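Local coordinates for mandelate racemase/muconate lactonizing enzyme-like protein (Rubrobacter xylanophilus DSM 9941, PDB 3CYJ) that is of unsettled function but belongs to the mandelate racemase/muconate lactonizing enzyme group of the enolase superfamily and carries a bound sodium ion, at residues D74-P79 with D111-L116; D32-I37 with Y51-V56. All coordinates share one frame; numbering follows the deposited sequence.

Interaction 1: D74-P79 with D111-L116; sequences DALSPP and DLKARL
Ala75, Leu76 and Pro78 pack against Leu112, Lys113 and Leu116 in a mainly apolar turn-to-helix contact within the N-terminal, enolase-type capping domain. Residues 74-77 form a type I beta turn leading into helix 78-88, and 111-116 is the last part of helix 97-116. The backbones come closest at Leu76 and Lys113, whose CA atoms lie 5.4 Å apart. The CB of Ala75 sits against two leucines on the same side of the helix, touching Leu116 CD1 at 3.5 Å and Leu112 CD2 at 4.1 Å. One helical turn separates those leucines, consistent with the backbone bond from Leu116 N to Leu112 O.

Lys113 buries more surface in the contact than any other residue. Its CG stands anti to the backbone N (chi1 -179°) and the chain stays extended beyond it, which carries the aliphatic part across both Leu76 and Pro78 at roughly right angles. Pro78 CD rests 4.1 Å from Lys113 CD. The ammonium group bonds to the backbone O of Asp123 of the second subunit, while Leu125 of that subunit packs on the same side chain, so this lysine joins the intrachain contact to a subunit interface. A water donates to Leu76 O and accepts a weak bond from Lys113 NZ, adding a polar bridge between the segments.

The turn is braced from within by an Asx turn: Leu76 N donates to Asp74 OD1 at 2.7 Å, with an N-H...O angle of 161°, and meets that oxygen from above the carboxylate plane.

Interaction 2: D32-I37 with Y51-V56; sequences DSTTMI and YTYGDV
Met36 and Tyr53 face each other as a non-hydrogen-bonded antiparallel pair in the beta hairpin of strands 33-43 and 46-53, part of the N-terminal domain's sheet. Their CA atoms are 4.5 Å apart; the short strand segments run at 154°. Next along, Ile37 and Thr52 form a hydrogen-bonded pair: Ile37 N reaches Thr52 O at 2.8 Å, and Thr52 N returns a bond to Ile37 O at 3.0 Å. Gly54 N adds a third bond, to Thr35 O.

On the Met36 face, the thioether runs between two tyrosines. With CG anti to the backbone N (chi1 -175°) and a bend at chi3, SD sits 4.5 Å from the Tyr51 ring centroid, 34° off its normal, in an oblique Met-aromatic contact. CE lies over one face of that ring, offset toward the rim, and also touches Tyr53 OH at 3.3 Å. Helix 320-329 covers this side: Glu326 OE2 is hydrogen-bonded to Tyr53 OH, and His322 stacks on the Tyr53 ring.

The Ile37 face turns toward helix 57-70, where Val58 touches both Ile37 and Thr52. Beyond the strand, Asp55 bonds Ser64 of the third subunit. Thr35 OG1, hydrogen-bonded to Thr17 OG1 on strand 8-26, also shares a water with Val56 N, while Ile37 CD1 ends 3.4 Å from Asp55 O.

How the interactions relate
Both contacts belong to the N-terminal domain and are largely buried, yet they hold different elements: interaction 1 joins a turn to the end of a helix, interaction 2 two neighbouring strands of one sheet. Their centres lie about 24 Å apart and their nearest atoms about 8 Å, without touching. Interaction 2 is the larger, burying 475 Å² against 268 Å², and is fastened by direct backbone bonds, whereas interaction 1 relies on aliphatic packing and a water. The centre of interaction 2 is about 13 Å from the centre of the chain, that of interaction 1 about 22 Å. Each borders another subunit, the second at 74-79/111-116 and the third at 32-37/51-56.

Interaction 1: D74-P79 with D111-L116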
ATOM      1  N   ASP A  74     -35.143 -24.732  19.239  1.00 48.96           N
ATOM      2  CA  ASP A  74     -35.740 -25.307  18.067  1.00 50.36           C
ATOM      3  C   ASP A  74     -34.777 -26.255  17.372  1.00 51.34           C
ATOM      4  O   ASP A  74     -33.720 -25.838  16.848  1.00 51.84           O
ATOM      5  CB  ASP A  74     -36.178 -24.207  17.114  1.00 50.93           C
ATOM      6  CG  ASP A  74     -36.671 -24.749  15.778  1.00 54.93           C
ATOM      7  OD1 ASP A  74     -36.822 -26.002  15.618  1.00 58.47           O
ATOM      8  OD2 ASP A  74     -36.901 -23.907  14.880  1.00 59.19           O
ATOM      9  N   ALA A  75     -35.172 -27.533  17.332  1.00 51.87           N
ATOM     10  CA  ALA A  75     -34.396 -28.611  16.709  1.00 51.25           C
ATOM     11  C   ALA A  75     -34.255 -28.494  15.184  1.00 51.87           C
ATOM     12  O   ALA A  75     -33.525 -29.293  14.579  1.00 52.91           O
ATOM     13  CB  ALA A  75     -34.977 -29.975  17.086  1.00 50.61           C
ATOM     14  N   LEU A  76     -34.919 -27.521  14.560  1.00 51.08           N
ATOM     15  CA  LEU A  76     -34.828 -27.367  13.115  1.00 50.97           C
ATOM     16  C   LEU A  76     -33.892 -26.241  12.681  1.00 50.74           C
ATOM     17  O   LEU A  76     -33.705 -26.005  11.491  1.00 50.86           O
ATOM     18  CB  LEU A  76     -36.211 -27.093  12.532  1.00 51.65           C
ATOM     19  CG  LEU A  76     -37.195 -28.278  12.374  1.00 54.44           C
ATOM     20  CD1 LEU A  76     -38.349 -27.858  11.424  1.00 57.77           C
ATOM     21  CD2 LEU A  76     -36.540 -29.587  11.862  1.00 51.76           C
ATOM     22  N   SER A  77     -33.300 -25.526  13.637  1.00 49.03           N
ATOM     23  CA  SER A  77     -32.514 -24.355  13.288  1.00 46.54           C
ATOM     24  C   SER A  77     -31.148 -24.329  13.986  1.00 44.05           C
ATOM     25  O   SER A  77     -30.898 -23.469  14.808  1.00 42.71           O
ATOM     26  CB  SER A  77     -33.285 -23.083  13.642  1.00 46.26           C
ATOM     27  OG  SER A  77     -34.330 -22.905  12.723  1.00 51.41           O
ATOM     28  N   PRO A  78     -30.258 -25.258  13.639  1.00 42.48           N
ATOM     29  CA  PRO A  78     -28.960 -25.290  14.310  1.00 41.81           C
ATOM     30  C   PRO A  78     -28.202 -23.942  14.293  1.00 41.33           C
ATOM     31  O   PRO A  78     -27.652 -23.549  15.322  1.00 41.53           O
ATOM     32  CB  PRO A  78     -28.211 -26.403  13.568  1.00 42.13           C
ATOM     33  CG  PRO A  78     -29.337 -27.290  13.026  1.00 40.90           C
ATOM     34  CD  PRO A  78     -30.481 -26.417  12.759  1.00 42.41           C
ATOM     35  N   PRO A  79     -28.243 -23.189  13.171  1.00 40.89           N
ATOM     36  CA  PRO A  79     -27.469 -21.942  13.175  1.00 39.98           C
ATOM     37  C   PRO A  79     -27.943 -20.899  14.203  1.00 40.03           C
ATOM     38  O   PRO A  79     -27.106 -20.157  14.759  1.00 37.92           O
ATOM     39  CB  PRO A  79     -27.631 -21.432  11.723  1.00 40.16           C
ATOM     40  CG  PRO A  79     -27.957 -22.610  10.924  1.00 38.16           C
ATOM     41  CD  PRO A  79     -28.788 -23.482  11.826  1.00 40.73           C
ATOM     42  N   ASP A 111     -26.789 -33.024  12.522  1.00 43.76           N
ATOM     43  CA  ASP A 111     -27.120 -34.463  12.482  1.00 45.20           C
ATOM     44  C   ASP A 111     -28.564 -34.677  12.959  1.00 45.11           C
ATOM     45  O   ASP A 111     -29.390 -35.300  12.285  1.00 44.96           O
ATOM     46  CB  ASP A 111     -26.165 -35.290  13.318  1.00 44.83           C
ATOM     47  CG  ASP A 111     -26.236 -36.814  12.978  1.00 49.09           C
ATOM     48  OD1 ASP A 111     -26.467 -37.187  11.792  1.00 51.69           O
ATOM     49  OD2 ASP A 111     -26.051 -37.654  13.878  1.00 48.55           O
ATOM     50  N   LEU A 112     -28.882 -34.137  14.122  1.00 45.79           N
ATOM     51  CA  LEU A 112     -30.246 -34.200  14.609  1.00 46.58           C
ATOM     52  C   LEU A 112     -31.259 -33.616  13.608  1.00 46.34           C
ATOM     53  O   LEU A 112     -32.278 -34.229  13.363  1.00 46.52           O
ATOM     54  CB  LEU A 112     -30.371 -33.529  15.990  1.00 46.61           C
ATOM     55  CG  LEU A 112     -31.771 -33.552  16.611  1.00 47.59           C
ATOM     56  CD1 LEU A 112     -32.186 -35.041  16.908  1.00 43.53           C
ATOM     57  CD2 LEU A 112     -31.906 -32.568  17.859  1.00 44.89           C
ATOM     58  N   LYS A 113     -31.021 -32.417  13.074  1.00 46.68           N
ATOM     59  CA  LYS A 113     -31.963 -31.862  12.113  1.00 46.71           C
ATOM     60  C   LYS A 113     -32.147 -32.827  10.909  1.00 46.69           C
ATOM     61  O   LYS A 113     -33.250 -33.084  10.500  1.00 47.12           O
ATOM     62  CB  LYS A 113     -31.575 -30.455  11.644  1.00 46.49           C
ATOM     63  CG  LYS A 113     -32.585 -29.812  10.636  1.00 46.61           C
ATOM     64  CD  LYS A 113     -31.966 -28.707   9.742  1.00 47.31           C
ATOM     65  CE  LYS A 113     -33.040 -27.805   9.064  1.00 48.92           C
ATOM     66  NZ  LYS A 113     -32.528 -27.021   7.855  1.00 52.58           N
ATOM     67  N   ALA A 114     -31.063 -33.365  10.379  1.00 46.24           N
ATOM     68  CA  ALA A 114     -31.122 -34.183   9.185  1.00 47.37           C
ATOM     69  C   ALA A 114     -31.986 -35.454   9.419  1.00 47.94           C
ATOM     70  O   ALA A 114     -32.865 -35.786   8.597  1.00 48.32           O
ATOM     71  CB  ALA A 114     -29.700 -34.549   8.734  1.00 45.84           C
ATOM     72  N   ARG A 115     -31.708 -36.127  10.542  1.00 47.92           N
ATOM     73  CA  ARG A 115     -32.483 -37.256  11.098  1.00 48.10           C
ATOM     74  C   ARG A 115     -33.973 -36.977  11.315  1.00 48.88           C
ATOM     75  O   ARG A 115     -34.793 -37.789  10.900  1.00 49.52           O
ATOM     76  CB  ARG A 115     -31.827 -37.825  12.369  1.00 46.61           C
ATOM     77  CG  ARG A 115     -30.592 -38.620  12.015  1.00 45.94           C
ATOM     78  CD  ARG A 115     -29.685 -38.912  13.191  1.00 46.19           C
ATOM     79  NE  ARG A 115     -28.449 -39.606  12.784  1.00 45.69           N
ATOM     80  CZ  ARG A 115     -28.363 -40.903  12.457  1.00 45.96           C
ATOM     81  NH1 ARG A 115     -29.448 -41.661  12.427  1.00 46.43           N
ATOM     82  NH2 ARG A 115     -27.199 -41.450  12.130  1.00 45.56           N
ATOM     83  N   LEU A 116     -34.322 -35.824  11.887  1.00 48.98           N
ATOM     84  CA  LEU A 116     -35.731 -35.422  12.024  1.00 49.86           C
ATOM     85  C   LEU A 116     -36.407 -35.269  10.674  1.00 51.13           C
ATOM     86  O   LEU A 116     -37.633 -35.422  10.552  1.00 51.44           O
ATOM     87  CB  LEU A 116     -35.895 -34.097  12.792  1.00 49.13           C
ATOM     88  CG  LEU A 116     -35.599 -34.078  14.293  1.00 47.80           C
ATOM     89  CD1 LEU A 116     -35.559 -32.608  14.780  1.00 45.85           C
ATOM     90  CD2 LEU A 116     -36.617 -34.964  15.076  1.00 44.48           C
TER
HETATM   91  O   HOH W   1     -31.705 -24.442   9.655  1.00 47.91           O

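Interaction 2: D32-I37 with Y51-V56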
ATOM      1  N   ASP A  32       0.852 -40.143  20.889  1.00 43.65           N
ATOM      2  CA  ASP A  32       0.694 -41.586  20.802  1.00 45.15           C
ATOM      3  C   ASP A  32      -0.738 -41.974  21.128  1.00 44.40           C
ATOM      4  O   ASP A  32      -1.028 -43.112  21.497  1.00 44.05           O
ATOM      5  CB  ASP A  32       1.743 -42.339  21.679  1.00 46.11           C
ATOM      6  CG  ASP A  32       1.482 -42.181  23.213  1.00 52.36           C
ATOM      7  OD1 ASP A  32       0.530 -41.458  23.622  1.00 51.51           O
ATOM      8  OD2 ASP A  32       2.240 -42.805  24.022  1.00 58.24           O
ATOM      9  N   SER A  33      -1.646 -41.019  20.962  1.00 44.30           N
ATOM     10  CA  SER A  33      -3.088 -41.274  21.140  1.00 44.21           C
ATOM     11  C   SER A  33      -3.958 -40.119  20.652  1.00 44.10           C
ATOM     12  O   SER A  33      -3.470 -39.034  20.402  1.00 44.26           O
ATOM     13  CB  SER A  33      -3.435 -41.562  22.612  1.00 44.20           C
ATOM     14  OG  SER A  33      -3.349 -40.400  23.389  1.00 40.69           O
ATOM     15  N   THR A  34      -5.253 -40.370  20.564  1.00 44.00           N
ATOM     16  CA  THR A  34      -6.243 -39.385  20.103  1.00 43.86           C
ATOM     17  C   THR A  34      -7.416 -39.355  21.049  1.00 42.81           C
ATOM     18  O   THR A  34      -7.908 -40.399  21.434  1.00 42.96           O
ATOM     19  CB  THR A  34      -6.852 -39.801  18.727  1.00 44.04           C
ATOM     20  OG1 THR A  34      -5.804 -39.987  17.779  1.00 43.30           O
ATOM     21  CG2 THR A  34      -7.855 -38.745  18.201  1.00 44.71           C
ATOM     22  N   THR A  35      -7.896 -38.161  21.376  1.00 41.83           N
ATOM     23  CA  THR A  35      -9.094 -38.030  22.165  1.00 40.58           C
ATOM     24  C   THR A  35     -10.239 -37.429  21.325  1.00 40.33           C
ATOM     25  O   THR A  35     -10.108 -36.332  20.789  1.00 40.43           O
ATOM     26  CB  THR A  35      -8.837 -37.200  23.420  1.00 39.89           C
ATOM     27  OG1 THR A  35      -7.849 -37.864  24.222  1.00 41.38           O
ATOM     28  CG2 THR A  35     -10.095 -37.056  24.197  1.00 39.51           C
ATOM     29  N   MET A  36     -11.337 -38.183  21.205  1.00 39.32           N
ATOM     30  CA  MET A  36     -12.554 -37.714  20.634  1.00 39.34           C
ATOM     31  C   MET A  36     -13.551 -37.285  21.697  1.00 39.35           C
ATOM     32  O   MET A  36     -13.827 -38.021  22.643  1.00 40.29           O
ATOM     33  CB  MET A  36     -13.167 -38.790  19.724  1.00 39.38           C
ATOM     34  CG  MET A  36     -14.416 -38.327  18.969  1.00 38.40           C
ATOM     35  SD  MET A  36     -15.429 -39.736  18.302  1.00 37.90           S
ATOM     36  CE  MET A  36     -14.424 -40.171  16.963  1.00 32.55           C
ATOM     37  N   ILE A  37     -14.118 -36.094  21.550  1.00 38.88           N
ATOM     38  CA  ILE A  37     -15.168 -35.698  22.457  1.00 38.17           C
ATOM     39  C   ILE A  37     -16.474 -35.809  21.687  1.00 39.12           C
ATOM     40  O   ILE A  37     -16.565 -35.297  20.580  1.00 39.36           O
ATOM     41  CB  ILE A  37     -14.944 -34.275  23.054  1.00 37.59           C
ATOM     42  CG1 ILE A  37     -13.585 -34.199  23.785  1.00 38.43           C
ATOM     43  CG2 ILE A  37     -16.096 -33.896  23.981  1.00 34.81           C
ATOM     44  CD1 ILE A  37     -12.383 -33.912  22.848  1.00 39.35           C
ATOM     45  N   TYR A  51     -18.851 -34.698  16.906  1.00 41.92           N
ATOM     46  CA  TYR A  51     -17.672 -34.889  17.734  1.00 41.76           C
ATOM     47  C   TYR A  51     -16.565 -33.893  17.389  1.00 41.69           C
ATOM     48  O   TYR A  51     -16.646 -33.189  16.382  1.00 41.31           O
ATOM     49  CB  TYR A  51     -17.143 -36.322  17.589  1.00 40.94           C
ATOM     50  CG  TYR A  51     -16.809 -36.699  16.141  1.00 42.90           C
ATOM     51  CD1 TYR A  51     -15.538 -36.505  15.664  1.00 39.91           C
ATOM     52  CD2 TYR A  51     -17.786 -37.257  15.262  1.00 42.53           C
ATOM     53  CE1 TYR A  51     -15.197 -36.825  14.380  1.00 44.60           C
ATOM     54  CE2 TYR A  51     -17.453 -37.580  13.921  1.00 45.35           C
ATOM     55  CZ  TYR A  51     -16.131 -37.358  13.500  1.00 47.08           C
ATOM     56  OH  TYR A  51     -15.675 -37.658  12.230  1.00 47.58           O
ATOM     57  N   THR A  52     -15.527 -33.842  18.226  1.00 41.35           N
ATOM     58  CA  THR A  52     -14.336 -33.087  17.868  1.00 41.50           C
ATOM     59  C   THR A  52     -13.174 -33.895  18.394  1.00 42.47           C
ATOM     60  O   THR A  52     -13.394 -34.864  19.129  1.00 44.30           O
ATOM     61  CB  THR A  52     -14.378 -31.614  18.456  1.00 41.46           C
ATOM     62  OG1 THR A  52     -13.343 -30.814  17.864  1.00 40.77           O
ATOM     63  CG2 THR A  52     -14.297 -31.601  20.015  1.00 36.59           C
ATOM     64  N   TYR A  53     -11.954 -33.574  17.984  1.00 42.17           N
ATOM     65  CA  TYR A  53     -10.750 -34.211  18.530  1.00 42.66           C
ATOM     66  C   TYR A  53      -9.976 -33.122  19.288  1.00 42.66           C
ATOM     67  O   TYR A  53      -9.751 -32.031  18.752  1.00 42.75           O
ATOM     68  CB  TYR A  53      -9.877 -34.781  17.420  1.00 41.75           C
ATOM     69  CG  TYR A  53     -10.558 -35.890  16.660  1.00 45.41           C
ATOM     70  CD1 TYR A  53     -10.612 -37.187  17.193  1.00 46.90           C
ATOM     71  CD2 TYR A  53     -11.161 -35.659  15.433  1.00 46.72           C
ATOM     72  CE1 TYR A  53     -11.239 -38.212  16.532  1.00 46.10           C
ATOM     73  CE2 TYR A  53     -11.795 -36.693  14.737  1.00 47.61           C
ATOM     74  CZ  TYR A  53     -11.818 -37.976  15.304  1.00 48.38           C
ATOM     75  OH  TYR A  53     -12.401 -39.042  14.668  1.00 47.01           O
ATOM     76  N   GLY A  54      -9.586 -33.389  20.524  1.00 42.86           N
ATOM     77  CA  GLY A  54      -8.936 -32.345  21.300  1.00 43.48           C
ATOM     78  C   GLY A  54      -8.779 -32.798  22.729  1.00 43.30           C
ATOM     79  O   GLY A  54      -8.742 -33.993  22.978  1.00 43.33           O
ATOM     80  N   ASP A  55      -8.689 -31.846  23.667  1.00 42.88           N
ATOM     81  CA  ASP A  55      -8.480 -32.199  25.059  1.00 41.91           C
ATOM     82  C   ASP A  55      -9.819 -32.614  25.691  1.00 41.97           C
ATOM     83  O   ASP A  55     -10.887 -32.070  25.302  1.00 41.37           O
ATOM     84  CB  ASP A  55      -7.828 -31.050  25.839  1.00 41.40           C
ATOM     85  CG  ASP A  55      -7.422 -31.480  27.268  1.00 43.01           C
ATOM     86  OD1 ASP A  55      -6.619 -32.437  27.382  1.00 41.41           O
ATOM     87  OD2 ASP A  55      -7.947 -30.914  28.247  1.00 39.74           O
ATOM     88  N   VAL A  56      -9.769 -33.545  26.667  1.00 41.10           N
ATOM     89  CA  VAL A  56     -10.970 -33.929  27.406  1.00 40.68           C
ATOM     90  C   VAL A  56     -11.640 -32.690  27.976  1.00 40.42           C
ATOM     91  O   VAL A  56     -12.857 -32.691  28.186  1.00 40.29           O
ATOM     92  CB  VAL A  56     -10.724 -34.938  28.622  1.00 41.27           C
ATOM     93  CG1 VAL A  56     -10.401 -36.298  28.131  1.00 42.30           C
ATOM     94  CG2 VAL A  56      -9.616 -34.456  29.592  1.00 39.88           C
TER
HETATM   95  O   HOH W   2      -7.317 -35.723  26.534  1.00 51.64           O